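PDB 5XDG: thermophilic dibenzothiophene desulfurization enzyme C from Paenibacillus sp. A11-2, which probably catalyses the FMNH2- and oxygen-dependent oxidation of dibenzothiophene to its 5-oxide and then to the 5,5-dioxide. Local coordinates for residues G53-L58 against H89-H94; L136-T141 against L169-T174; K243-T248 against E332-L337. All blocks are in the same frame, centred on the assembly; numbering follows the deposited sequence.

The three contacts follow one another along the chain, each closing before the next begins. Contact 1 lies in the N-terminal helical domain of an acyl-CoA dehydrogenase-like fold. Contact 2 lies in the middle, beta-rich domain. Contact 3 joins the starts of helices 247-276 and 331-358, two helices of the C-terminal helical domain. Their centres are 21 to 25 Å apart. The nearest atoms of any two contacts are about 6 or 7 Å apart, so none touches another. What they share is the bound dibenzothiophene 5-oxide, met by Tyr93, Trp138 and Trp247. The active-site pocket is thus lined by parts from all three regions of the chain.

Contact 1 (G53-L58 against H89-H94); sequences GLLTLL and HLFGYH. With FMN (flavin mononucleotide), chain E; 83U (dibenzothiophene 5-oxide), chain H.
Leu55 O receives a hydrogen bond from His94 NE2 at 3.0 Å, with an N-H...O angle of 158°. The donor lies in the carbonyl plane on a lone pair, and the oxygen lies near the plane of the imidazole. The Leu55 side chain comes back over the same ring. Leu55 CD2 sits above one face, 3.5 Å from the centroid of the His94 ring and almost on the normal, as a CH-pi contact. The other ring nitrogen, ND1, is hydrogen-bonded to Leu124 N, so both ring nitrogens are engaged and Leu55 covers one face. An alanine here has no imidazole, which would probably leave Leu55 O and Leu124 N without their partner and a gap under Leu55 CD2.

One turn earlier, Phe91 points its CG anti to the backbone N (chi1 -175°), which carries the ring out to the leucines. Leu54 CB meets the ring edge at Phe91 CE1, 3.9 Å away. Leu57 CD1 approaches Phe91 CZ at 4.2 Å, and Leu55 CD2 comes to 4.3 Å from Phe91 CD1. Leu54 also packs on helix 16-38.

Helix 85-104 shows the flavin another side. There Tyr93 CE1 is 3.0 Å from FMN O4, and His89 CE1 is 3.4 Å from FMN C6. The contact therefore packs the loop after helix 43-52 behind a helix of the FMN and substrate site, within the N-terminal domain of the acyl-CoA dehydrogenase fold.

Contact 2 (L136-T141 against L169-T174); sequences LDWRVT and LVFAVT
Trp138 lays the far end of its indole against Phe171, with Trp138 CZ3 3.8 Å from Phe171 CB. The two side chains cross obliquely. Val173 CG2 lies at the indole edge, 4.2 Å from Trp138 CE3. Trp138 CG stands anti to its own carbonyl carbon (chi1 -85°), and from there the indole reaches across to the strand. Next to this group, Val140 CG1 touches Ala172 CB at 4.1 Å.

The polar edge is backbone. Val173 N donates to Val140 O at 3.0 Å in a nearly straight bond of 168°. Ala172 CA makes a CA-H...O contact with Val140 O at 3.5 Å. Thr141 CA makes a similar contact with Val173 O at 3.2 Å. Here Thr141 and Val173 form a parallel beta bridge, and the loop turns into strand 141-144.

The indole also touches the bound dibenzothiophene 5-oxide and makes a cation-pi contact with Lys156. Phe171 meets the rings of Tyr100, on helix 85-104, and Phe412 edge-to-face. In the mixed sheet of the acyl-CoA dehydrogenase-type middle domain, strand 167-174 pairs in parallel with strands 124-127 and 141-144, and antiparallel with strand 184-190.

Contact 3 (K243-T248 against E332-L337); sequences KPSLWT and EQRGQL. With 83U (dibenzothiophene 5-oxide), chain H; SO4 (sulfate ion), chain G.
This contact belongs to the helical part of the acyl-CoA dehydrogenase fold. It joins the short 3-10 turn 243-246, which leads into helix 247-276, to the first turns of helix 331-358. Its centre is an arginine side chain capturing a backbone carbonyl. Arg334 comes side-on to Ser245 O and gives it two hydrogen bonds, from NE at 2.9 Å and from NH2 at 3.1 Å. The oxygen lies close to the guanidinium plane. The two donors reach it differently: NH2 is in the carbonyl plane, while NE stands 46° above it. In a continuous alpha helix this oxygen would look to residue 249 for a donor, but Pro249 has no N-H to give, and the arginine supplies two.

The Arg334 chain bends at chi2 (-86°), which swings the guanidinium to the Ser245 carbonyl. Arg334 CG is 3.4 Å from Ser245 OG, whose hydrogen bond is with Ser242 O. Arg334 NH2 lies 3.4 Å from Thr248 CB, and the two side chains cross at a slant. Thr248 OG1 is hydrogen-bonded to Ser411 O. Arg334 NH2 also forms a salt bridge with the C-terminal carboxylate at Ser414 OXT. The salt bridge probably balances the buried charge; with the Thr248-Ser411 bond it ties the C-terminal tail to both helices.

The Trp247 side chain leaves the backbone away from 332-337, and its indole edge meets dibenzothiophene 5-oxide, with Trp247 CZ2 3.7 Å from C1 of the ligand. Gln333 NE2 donates to O4 of a sulfate ion, probably from the crystallisation liquor. Beside the arginine, Leu246 and Leu337 cross at about a right angle, with their CD2 methyls 4.0 Å apart.

Contact 1 (G53-L58 against H89-H94)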
loop_
_atom_site.group_PDB
_atom_site.type_symbol
_atom_site.label_atom_id
_atom_site.label_comp_id
_atom_site.label_asym_id
_atom_site.label_seq_id
_atom_site.Cartn_x
_atom_site.Cartn_y
_atom_site.Cartn_z
ATOM N N GLY A 53 -14.924 -3.407 -39.850
ATOM C CA GLY A 53 -16.005 -4.339 -39.605
ATOM C C GLY A 53 -16.226 -4.698 -38.142
ATOM O O GLY A 53 -17.223 -5.358 -37.822
ATOM N N LEU A 54 -15.340 -4.279 -37.234
ATOM C CA LEU A 54 -15.442 -4.757 -35.857
ATOM C C LEU A 54 -16.627 -4.167 -35.109
ATOM O O LEU A 54 -17.045 -4.738 -34.098
ATOM C CB LEU A 54 -14.142 -4.472 -35.098
ATOM C CG LEU A 54 -12.923 -5.195 -35.674
ATOM C CD1 LEU A 54 -11.657 -4.866 -34.867
ATOM C CD2 LEU A 54 -13.146 -6.709 -35.767
ATOM N N LEU A 55 -17.200 -3.062 -35.580
ATOM C CA LEU A 55 -18.407 -2.572 -34.925
ATOM C C LEU A 55 -19.553 -3.570 -35.029
ATOM O O LEU A 55 -20.506 -3.483 -34.246
ATOM C CB LEU A 55 -18.828 -1.235 -35.517
ATOM C CG LEU A 55 -17.849 -0.059 -35.387
ATOM C CD1 LEU A 55 -18.323 1.080 -36.296
ATOM C CD2 LEU A 55 -17.768 0.428 -33.932
ATOM N N THR A 56 -19.475 -4.517 -35.963
ATOM C CA THR A 56 -20.523 -5.509 -36.191
ATOM C C THR A 56 -20.223 -6.856 -35.533
ATOM O O THR A 56 -20.876 -7.856 -35.853
ATOM C CB THR A 56 -20.748 -5.694 -37.700
ATOM O OG1 THR A 56 -19.652 -6.409 -38.278
ATOM C CG2 THR A 56 -20.874 -4.335 -38.388
ATOM N N LEU A 57 -19.273 -6.889 -34.596
ATOM C CA LEU A 57 -18.832 -8.134 -33.973
ATOM C C LEU A 57 -19.980 -8.974 -33.416
ATOM O O LEU A 57 -19.937 -10.203 -33.475
ATOM C CB LEU A 57 -17.852 -7.810 -32.845
ATOM C CG LEU A 57 -16.390 -7.736 -33.256
ATOM C CD1 LEU A 57 -15.589 -7.070 -32.158
ATOM C CD2 LEU A 57 -15.879 -9.133 -33.524
ATOM N N LEU A 58 -20.987 -8.337 -32.831
ATOM C CA LEU A 58 -22.041 -9.066 -32.141
ATOM C C LEU A 58 -23.301 -9.208 -32.979
ATOM O O LEU A 58 -24.295 -9.757 -32.493
ATOM C CB LEU A 58 -22.370 -8.386 -30.804
ATOM C CG LEU A 58 -21.252 -8.468 -29.753
ATOM C CD1 LEU A 58 -21.669 -7.788 -28.459
ATOM C CD2 LEU A 58 -20.871 -9.930 -29.492
ATOM N N HIS A 89 -12.222 3.654 -25.516
ATOM C CA HIS A 89 -13.444 4.095 -24.861
ATOM C C HIS A 89 -14.605 4.170 -25.849
ATOM O O HIS A 89 -15.685 3.634 -25.592
ATOM C CB HIS A 89 -13.183 5.457 -24.213
ATOM C CG HIS A 89 -14.400 6.137 -23.668
ATOM N ND1 HIS A 89 -14.612 6.304 -22.317
ATOM C CD2 HIS A 89 -15.434 6.754 -24.287
ATOM C CE1 HIS A 89 -15.740 6.962 -22.128
ATOM N NE2 HIS A 89 -16.267 7.234 -23.309
ATOM N N LEU A 90 -14.398 4.854 -26.979
ATOM C CA LEU A 90 -15.471 4.985 -27.964
ATOM C C LEU A 90 -15.915 3.616 -28.464
ATOM O O LEU A 90 -17.119 3.332 -28.565
ATOM C CB LEU A 90 -14.999 5.866 -29.127
ATOM C CG LEU A 90 -14.762 7.340 -28.788
ATOM C CD1 LEU A 90 -14.056 8.065 -29.957
ATOM C CD2 LEU A 90 -16.088 8.016 -28.458
ATOM N N PHE A 91 -14.948 2.760 -28.786
ATOM C CA PHE A 91 -15.231 1.398 -29.230
ATOM C C PHE A 91 -15.980 0.622 -28.148
ATOM O O PHE A 91 -17.010 -0.010 -28.413
ATOM C CB PHE A 91 -13.903 0.733 -29.602
ATOM C CG PHE A 91 -14.023 -0.647 -30.203
ATOM C CD1 PHE A 91 -14.431 -0.821 -31.520
ATOM C CD2 PHE A 91 -13.664 -1.758 -29.466
ATOM C CE1 PHE A 91 -14.515 -2.090 -32.076
ATOM C CE2 PHE A 91 -13.724 -3.032 -30.009
ATOM C CZ PHE A 91 -14.159 -3.199 -31.331
ATOM N N GLY A 92 -15.492 0.681 -26.913
ATOM C CA GLY A 92 -16.184 -0.011 -25.831
ATOM C C GLY A 92 -17.600 0.498 -25.609
ATOM O O GLY A 92 -18.534 -0.287 -25.428
ATOM N N TYR A 93 -17.778 1.820 -25.579
ATOM C CA TYR A 93 -19.116 2.360 -25.337
ATOM C C TYR A 93 -20.072 1.995 -26.456
ATOM O O TYR A 93 -21.272 1.809 -26.217
ATOM C CB TYR A 93 -19.067 3.878 -25.180
ATOM C CG TYR A 93 -18.709 4.315 -23.786
ATOM C CD1 TYR A 93 -19.568 5.118 -23.041
ATOM C CD2 TYR A 93 -17.520 3.901 -23.201
ATOM C CE1 TYR A 93 -19.240 5.516 -21.755
ATOM C CE2 TYR A 93 -17.183 4.286 -21.926
ATOM C CZ TYR A 93 -18.042 5.095 -21.204
ATOM O OH TYR A 93 -17.686 5.483 -19.930
ATOM N N HIS A 94 -19.567 1.909 -27.686
ATOM C CA HIS A 94 -20.397 1.430 -28.784
ATOM C C HIS A 94 -21.038 0.087 -28.429
ATOM O O HIS A 94 -22.223 -0.138 -28.701
ATOM C CB HIS A 94 -19.550 1.338 -30.060
ATOM C CG HIS A 94 -20.170 0.521 -31.152
ATOM N ND1 HIS A 94 -21.037 1.053 -32.085
ATOM C CD2 HIS A 94 -20.050 -0.795 -31.452
ATOM C CE1 HIS A 94 -21.412 0.099 -32.923
ATOM N NE2 HIS A 94 -20.834 -1.033 -32.555
HETATM N N1 FMN E . -22.193 8.906 -18.531
HETATM C C2 FMN E . -23.109 8.446 -19.461
HETATM O O2 FMN E . -24.298 8.350 -19.145
HETATM N N3 FMN E . -22.700 8.091 -20.735
HETATM C C4 FMN E . -21.367 8.202 -21.087
HETATM O O4 FMN E . -20.997 7.905 -22.229
HETATM C C4A FMN E . -20.441 8.666 -20.152
HETATM N N5 FMN E . -19.114 8.772 -20.517
HETATM C C5A FMN E . -18.185 9.229 -19.598
HETATM C C6 FMN E . -16.833 9.341 -19.953
HETATM C C7 FMN E . -15.883 9.795 -19.037
HETATM C C7M FMN E . -14.435 9.922 -19.422
HETATM C C8 FMN E . -16.307 10.147 -17.762
HETATM C C8M FMN E . -15.380 10.648 -16.696
HETATM C C9 FMN E . -17.635 10.038 -17.417
HETATM C C9A FMN E . -18.600 9.583 -18.315
HETATM N N10 FMN E . -19.931 9.453 -17.918
HETATM C C10 FMN E . -20.857 9.024 -18.864
HETATM C "C1'" FMN E . -20.369 9.938 -16.542
HETATM C "C2'" FMN E . -20.671 9.120 -15.293
HETATM O "O2'" FMN E . -21.717 8.204 -15.554
HETATM C "C3'" FMN E . -21.079 10.130 -14.184
HETATM O "O3'" FMN E . -22.257 10.800 -14.598
HETATM C "C4'" FMN E . -20.028 11.207 -13.828
HETATM O "O4'" FMN E . -18.746 10.662 -14.040
HETATM C "C5'" FMN E . -20.143 11.749 -12.387
HETATM O "O5'" FMN E . -19.483 12.998 -12.184
HETATM P P FMN E . -18.981 13.496 -10.713
HETATM O O1P FMN E . -18.207 12.362 -10.059
HETATM O O2P FMN E . -18.054 14.687 -10.820
HETATM O O3P FMN E . -20.147 13.912 -9.843
HETATM C C4 83U H . -24.518 5.262 -18.127
HETATM C C7 83U H . -22.681 4.193 -20.949
HETATM C C1 83U H . -24.943 4.697 -20.264
HETATM O O1 83U H . -22.635 3.801 -17.968
HETATM C C10 83U H . -27.077 5.795 -17.312
HETATM S S1 83U H . -23.227 4.968 -18.667
HETATM C C2 83U H . -25.556 5.133 -19.034
HETATM C C3 83U H . -23.589 4.602 -19.997
HETATM C C5 83U H . -25.411 4.363 -21.531
HETATM C C6 83U H . -26.857 5.397 -18.617
HETATM C C8 83U H . -24.725 5.657 -16.824
HETATM C C9 83U H . -24.508 3.955 -22.493
HETATM C C11 83U H . -23.149 3.873 -22.204
HETATM C C12 83U H . -26.015 5.926 -16.420
#

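Contact 2 (L136-T141 against L169-T174)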
loop_
_atom_site.group_PDB
_atom_site.type_symbol
_atom_site.label_atom_id
_atom_site.label_comp_id
_atom_site.label_asym_id
_atom_site.label_seq_id
_atom_site.Cartn_x
_atom_site.Cartn_y
_atom_site.Cartn_z
ATOM N N LEU A 136 -28.747 11.198 -9.771
ATOM C CA LEU A 136 -30.136 10.759 -9.819
ATOM C C LEU A 136 -31.106 11.883 -10.181
ATOM O O LEU A 136 -32.324 11.677 -10.119
ATOM C CB LEU A 136 -30.534 10.134 -8.476
ATOM C CG LEU A 136 -30.594 8.607 -8.323
ATOM C CD1 LEU A 136 -29.468 7.908 -9.082
ATOM C CD2 LEU A 136 -30.571 8.219 -6.839
ATOM N N ASP A 137 -30.601 13.056 -10.563
ATOM C CA ASP A 137 -31.434 14.211 -10.907
ATOM C C ASP A 137 -31.501 14.325 -12.429
ATOM O O ASP A 137 -30.710 15.036 -13.050
ATOM C CB ASP A 137 -30.881 15.485 -10.273
ATOM N N TRP A 138 -32.459 13.620 -13.032
ATOM C CA TRP A 138 -32.669 13.656 -14.478
ATOM C C TRP A 138 -33.803 14.626 -14.796
ATOM O O TRP A 138 -34.870 14.568 -14.176
ATOM C CB TRP A 138 -32.967 12.255 -15.035
ATOM C CG TRP A 138 -31.712 11.426 -15.345
ATOM C CD1 TRP A 138 -30.423 11.731 -14.993
ATOM C CD2 TRP A 138 -31.638 10.181 -16.072
ATOM N NE1 TRP A 138 -29.558 10.759 -15.449
ATOM C CE2 TRP A 138 -30.274 9.799 -16.115
ATOM C CE3 TRP A 138 -32.585 9.355 -16.688
ATOM C CZ2 TRP A 138 -29.838 8.627 -16.744
ATOM C CZ3 TRP A 138 -32.148 8.192 -17.321
ATOM C CH2 TRP A 138 -30.787 7.841 -17.340
ATOM N N ARG A 139 -33.559 15.534 -15.753
ATOM C CA ARG A 139 -34.528 16.559 -16.125
ATOM C C ARG A 139 -34.839 16.605 -17.617
ATOM O O ARG A 139 -35.661 17.431 -18.034
ATOM C CB ARG A 139 -34.042 17.946 -15.669
ATOM N N VAL A 140 -34.206 15.758 -18.431
ATOM C CA VAL A 140 -34.573 15.636 -19.838
ATOM C C VAL A 140 -35.892 14.875 -19.939
ATOM O O VAL A 140 -35.989 13.710 -19.538
ATOM C CB VAL A 140 -33.469 14.930 -20.635
ATOM C CG1 VAL A 140 -33.963 14.606 -22.048
ATOM C CG2 VAL A 140 -32.213 15.778 -20.680
ATOM N N THR A 141 -36.911 15.523 -20.496
ATOM C CA THR A 141 -38.259 14.975 -20.499
ATOM C C THR A 141 -38.627 14.372 -21.851
ATOM O O THR A 141 -38.113 14.768 -22.900
ATOM C CB THR A 141 -39.292 16.049 -20.145
ATOM O OG1 THR A 141 -39.054 17.217 -20.938
ATOM C CG2 THR A 141 -39.221 16.410 -18.674
ATOM N N LEU A 169 -28.262 6.513 -28.624
ATOM C CA LEU A 169 -29.106 5.932 -27.589
ATOM C C LEU A 169 -29.428 7.022 -26.576
ATOM O O LEU A 169 -28.518 7.573 -25.947
ATOM C CB LEU A 169 -28.396 4.755 -26.926
ATOM C CG LEU A 169 -29.070 4.100 -25.715
ATOM C CD1 LEU A 169 -30.387 3.451 -26.128
ATOM C CD2 LEU A 169 -28.144 3.078 -25.073
ATOM N N VAL A 170 -30.709 7.353 -26.430
ATOM C CA VAL A 170 -31.131 8.488 -25.616
ATOM C C VAL A 170 -32.125 8.025 -24.558
ATOM O O VAL A 170 -33.002 7.199 -24.833
ATOM C CB VAL A 170 -31.745 9.598 -26.489
ATOM C CG1 VAL A 170 -31.991 10.850 -25.660
ATOM C CG2 VAL A 170 -30.820 9.892 -27.669
ATOM N N PHE A 171 -31.992 8.578 -23.353
ATOM C CA PHE A 171 -32.841 8.253 -22.215
ATOM C C PHE A 171 -33.550 9.508 -21.738
ATOM O O PHE A 171 -32.939 10.574 -21.633
ATOM C CB PHE A 171 -32.018 7.663 -21.057
ATOM C CG PHE A 171 -31.452 6.316 -21.347
ATOM C CD1 PHE A 171 -32.183 5.171 -21.074
ATOM C CD2 PHE A 171 -30.184 6.186 -21.900
ATOM C CE1 PHE A 171 -31.652 3.916 -21.341
ATOM C CE2 PHE A 171 -29.658 4.938 -22.171
ATOM C CZ PHE A 171 -30.396 3.799 -21.888
ATOM N N ALA A 172 -34.838 9.371 -21.428
ATOM C CA ALA A 172 -35.628 10.501 -20.974
ATOM C C ALA A 172 -36.660 10.009 -19.974
ATOM O O ALA A 172 -36.927 8.808 -19.865
ATOM C CB ALA A 172 -36.311 11.216 -22.149
ATOM N N VAL A 173 -37.243 10.955 -19.243
ATOM C CA VAL A 173 -38.278 10.673 -18.255
ATOM C C VAL A 173 -39.590 11.257 -18.758
ATOM O O VAL A 173 -39.636 12.427 -19.157
ATOM C CB VAL A 173 -37.903 11.246 -16.878
ATOM C CG1 VAL A 173 -39.028 11.024 -15.894
ATOM C CG2 VAL A 173 -36.618 10.592 -16.377
ATOM N N THR A 174 -40.655 10.447 -18.739
ATOM C CA THR A 174 -41.934 10.906 -19.276
ATOM C C THR A 174 -42.490 12.058 -18.451
ATOM O O THR A 174 -42.370 12.087 -17.222
ATOM C CB THR A 174 -42.980 9.783 -19.322
ATOM O OG1 THR A 174 -43.207 9.251 -18.008
ATOM C CG2 THR A 174 -42.572 8.678 -20.293
#

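Contact 3 (K243-T248 against E332-L337)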
loop_
_atom_site.group_PDB
_atom_site.type_symbol
_atom_site.label_atom_id
_atom_site.label_comp_id
_atom_site.label_asym_id
_atom_site.label_seq_id
_atom_site.Cartn_x
_atom_site.Cartn_y
_atom_site.Cartn_z
ATOM N N LYS A 243 -33.479 -10.641 -18.359
ATOM C CA LYS A 243 -32.244 -10.672 -19.137
ATOM C C LYS A 243 -31.615 -9.294 -19.330
ATOM O O LYS A 243 -30.377 -9.206 -19.269
ATOM C CB LYS A 243 -32.525 -11.341 -20.488
ATOM C CG LYS A 243 -31.292 -11.707 -21.263
ATOM C CD LYS A 243 -30.832 -13.120 -20.958
ATOM C CE LYS A 243 -29.781 -13.540 -21.961
ATOM N NZ LYS A 243 -30.236 -13.302 -23.356
ATOM N N PRO A 244 -32.365 -8.210 -19.569
ATOM C CA PRO A 244 -31.715 -6.894 -19.716
ATOM C C PRO A 244 -30.897 -6.462 -18.510
ATOM O O PRO A 244 -30.082 -5.542 -18.644
ATOM C CB PRO A 244 -32.895 -5.938 -19.952
ATOM C CG PRO A 244 -33.926 -6.788 -20.599
ATOM C CD PRO A 244 -33.789 -8.158 -19.956
ATOM N N SER A 245 -31.093 -7.067 -17.332
ATOM C CA SER A 245 -30.286 -6.677 -16.183
ATOM C C SER A 245 -28.822 -7.053 -16.354
ATOM O O SER A 245 -28.000 -6.668 -15.509
ATOM C CB SER A 245 -30.838 -7.298 -14.884
ATOM O OG SER A 245 -30.694 -8.705 -14.892
ATOM N N LEU A 246 -28.477 -7.780 -17.420
ATOM C CA LEU A 246 -27.077 -8.051 -17.720
ATOM C C LEU A 246 -26.351 -6.820 -18.244
ATOM O O LEU A 246 -25.118 -6.836 -18.305
ATOM C CB LEU A 246 -26.949 -9.180 -18.746
ATOM C CG LEU A 246 -27.370 -10.583 -18.322
ATOM C CD1 LEU A 246 -27.308 -11.522 -19.502
ATOM C CD2 LEU A 246 -26.470 -11.077 -17.186
ATOM N N TRP A 247 -27.078 -5.774 -18.640
ATOM C CA TRP A 247 -26.420 -4.608 -19.228
ATOM C C TRP A 247 -25.358 -4.036 -18.292
ATOM O O TRP A 247 -24.255 -3.683 -18.729
ATOM C CB TRP A 247 -27.455 -3.539 -19.583
ATOM C CG TRP A 247 -26.807 -2.300 -20.126
ATOM C CD1 TRP A 247 -26.443 -2.066 -21.424
ATOM C CD2 TRP A 247 -26.409 -1.150 -19.385
ATOM N NE1 TRP A 247 -25.847 -0.833 -21.531
ATOM C CE2 TRP A 247 -25.826 -0.244 -20.298
ATOM C CE3 TRP A 247 -26.495 -0.787 -18.037
ATOM C CZ2 TRP A 247 -25.323 0.998 -19.906
ATOM C CZ3 TRP A 247 -25.994 0.450 -17.647
ATOM C CH2 TRP A 247 -25.413 1.325 -18.580
ATOM N N THR A 248 -25.673 -3.915 -17.003
ATOM C CA THR A 248 -24.716 -3.290 -16.091
ATOM C C THR A 248 -23.442 -4.109 -15.957
ATOM O O THR A 248 -22.353 -3.547 -16.159
ATOM C CB THR A 248 -25.370 -3.039 -14.734
ATOM O OG1 THR A 248 -26.645 -2.415 -14.928
ATOM C CG2 THR A 248 -24.481 -2.129 -13.889
ATOM N N GLU A 332 -29.546 -14.835 -8.636
ATOM C CA GLU A 332 -28.283 -15.302 -8.083
ATOM C C GLU A 332 -27.187 -15.294 -9.139
ATOM O O GLU A 332 -26.057 -14.870 -8.868
ATOM C CB GLU A 332 -28.467 -16.703 -7.503
ATOM C CG GLU A 332 -27.716 -16.929 -6.207
ATOM C CD GLU A 332 -26.896 -18.203 -6.229
ATOM O OE1 GLU A 332 -27.428 -19.269 -5.849
ATOM O OE2 GLU A 332 -25.719 -18.137 -6.639
ATOM N N GLN A 333 -27.509 -15.756 -10.348
ATOM C CA GLN A 333 -26.540 -15.751 -11.437
ATOM C C GLN A 333 -26.149 -14.328 -11.814
ATOM O O GLN A 333 -24.962 -14.026 -11.976
ATOM C CB GLN A 333 -27.115 -16.495 -12.640
ATOM C CG GLN A 333 -27.219 -17.998 -12.427
ATOM C CD GLN A 333 -28.069 -18.671 -13.487
ATOM O OE1 GLN A 333 -28.909 -18.033 -14.122
ATOM N NE2 GLN A 333 -27.841 -19.961 -13.692
ATOM N N ARG A 334 -27.138 -13.439 -11.954
ATOM C CA ARG A 334 -26.842 -12.035 -12.252
ATOM C C ARG A 334 -26.056 -11.388 -11.119
ATOM O O ARG A 334 -25.098 -10.635 -11.361
ATOM C CB ARG A 334 -28.141 -11.264 -12.506
ATOM C CG ARG A 334 -27.972 -9.887 -13.147
ATOM C CD ARG A 334 -27.701 -8.762 -12.130
ATOM N NE ARG A 334 -27.668 -7.444 -12.780
ATOM C CZ ARG A 334 -27.303 -6.310 -12.185
ATOM N NH1 ARG A 334 -26.922 -6.312 -10.912
ATOM N NH2 ARG A 334 -27.307 -5.165 -12.868
ATOM N N GLY A 335 -26.451 -11.668 -9.873
ATOM C CA GLY A 335 -25.764 -11.082 -8.736
ATOM C C GLY A 335 -24.326 -11.550 -8.625
ATOM O O GLY A 335 -23.417 -10.749 -8.391
ATOM N N GLN A 336 -24.105 -12.857 -8.778
ATOM C CA GLN A 336 -22.742 -13.379 -8.741
ATOM C C GLN A 336 -21.884 -12.745 -9.823
ATOM O O GLN A 336 -20.718 -12.411 -9.583
ATOM C CB GLN A 336 -22.741 -14.896 -8.914
ATOM C CG GLN A 336 -23.358 -15.673 -7.773
ATOM C CD GLN A 336 -23.093 -17.160 -7.904
ATOM O OE1 GLN A 336 -22.798 -17.656 -8.997
ATOM N NE2 GLN A 336 -23.179 -17.880 -6.790
ATOM N N LEU A 337 -22.431 -12.622 -11.033
ATOM C CA LEU A 337 -21.683 -11.990 -12.118
ATOM C C LEU A 337 -21.344 -10.545 -11.776
ATOM O O LEU A 337 -20.209 -10.098 -11.976
ATOM C CB LEU A 337 -22.480 -12.067 -13.423
ATOM C CG LEU A 337 -21.853 -11.351 -14.618
ATOM C CD1 LEU A 337 -20.470 -11.910 -14.901
ATOM C CD2 LEU A 337 -22.760 -11.485 -15.842
HETATM C C4 83U H . -24.518 5.262 -18.127
HETATM C C7 83U H . -22.681 4.193 -20.949
HETATM C C1 83U H . -24.943 4.697 -20.264
HETATM O O1 83U H . -22.635 3.801 -17.968
HETATM C C10 83U H . -27.077 5.795 -17.312
HETATM S S1 83U H . -23.227 4.968 -18.667
HETATM C C2 83U H . -25.556 5.133 -19.034
HETATM C C3 83U H . -23.589 4.602 -19.997
HETATM C C5 83U H . -25.411 4.363 -21.531
HETATM C C6 83U H . -26.857 5.397 -18.617
HETATM C C8 83U H . -24.725 5.657 -16.824
HETATM C C9 83U H . -24.508 3.955 -22.493
HETATM C C11 83U H . -23.149 3.873 -22.204
HETATM C C12 83U H . -26.015 5.926 -16.420
HETATM S S SO4 G . -25.078 -22.323 -13.936
HETATM O O1 SO4 G . -24.124 -22.139 -15.024
HETATM O O2 SO4 G . -24.585 -23.367 -13.049
HETATM O O3 SO4 G . -26.375 -22.701 -14.500
HETATM O O4 SO4 G . -25.218 -21.095 -13.164
#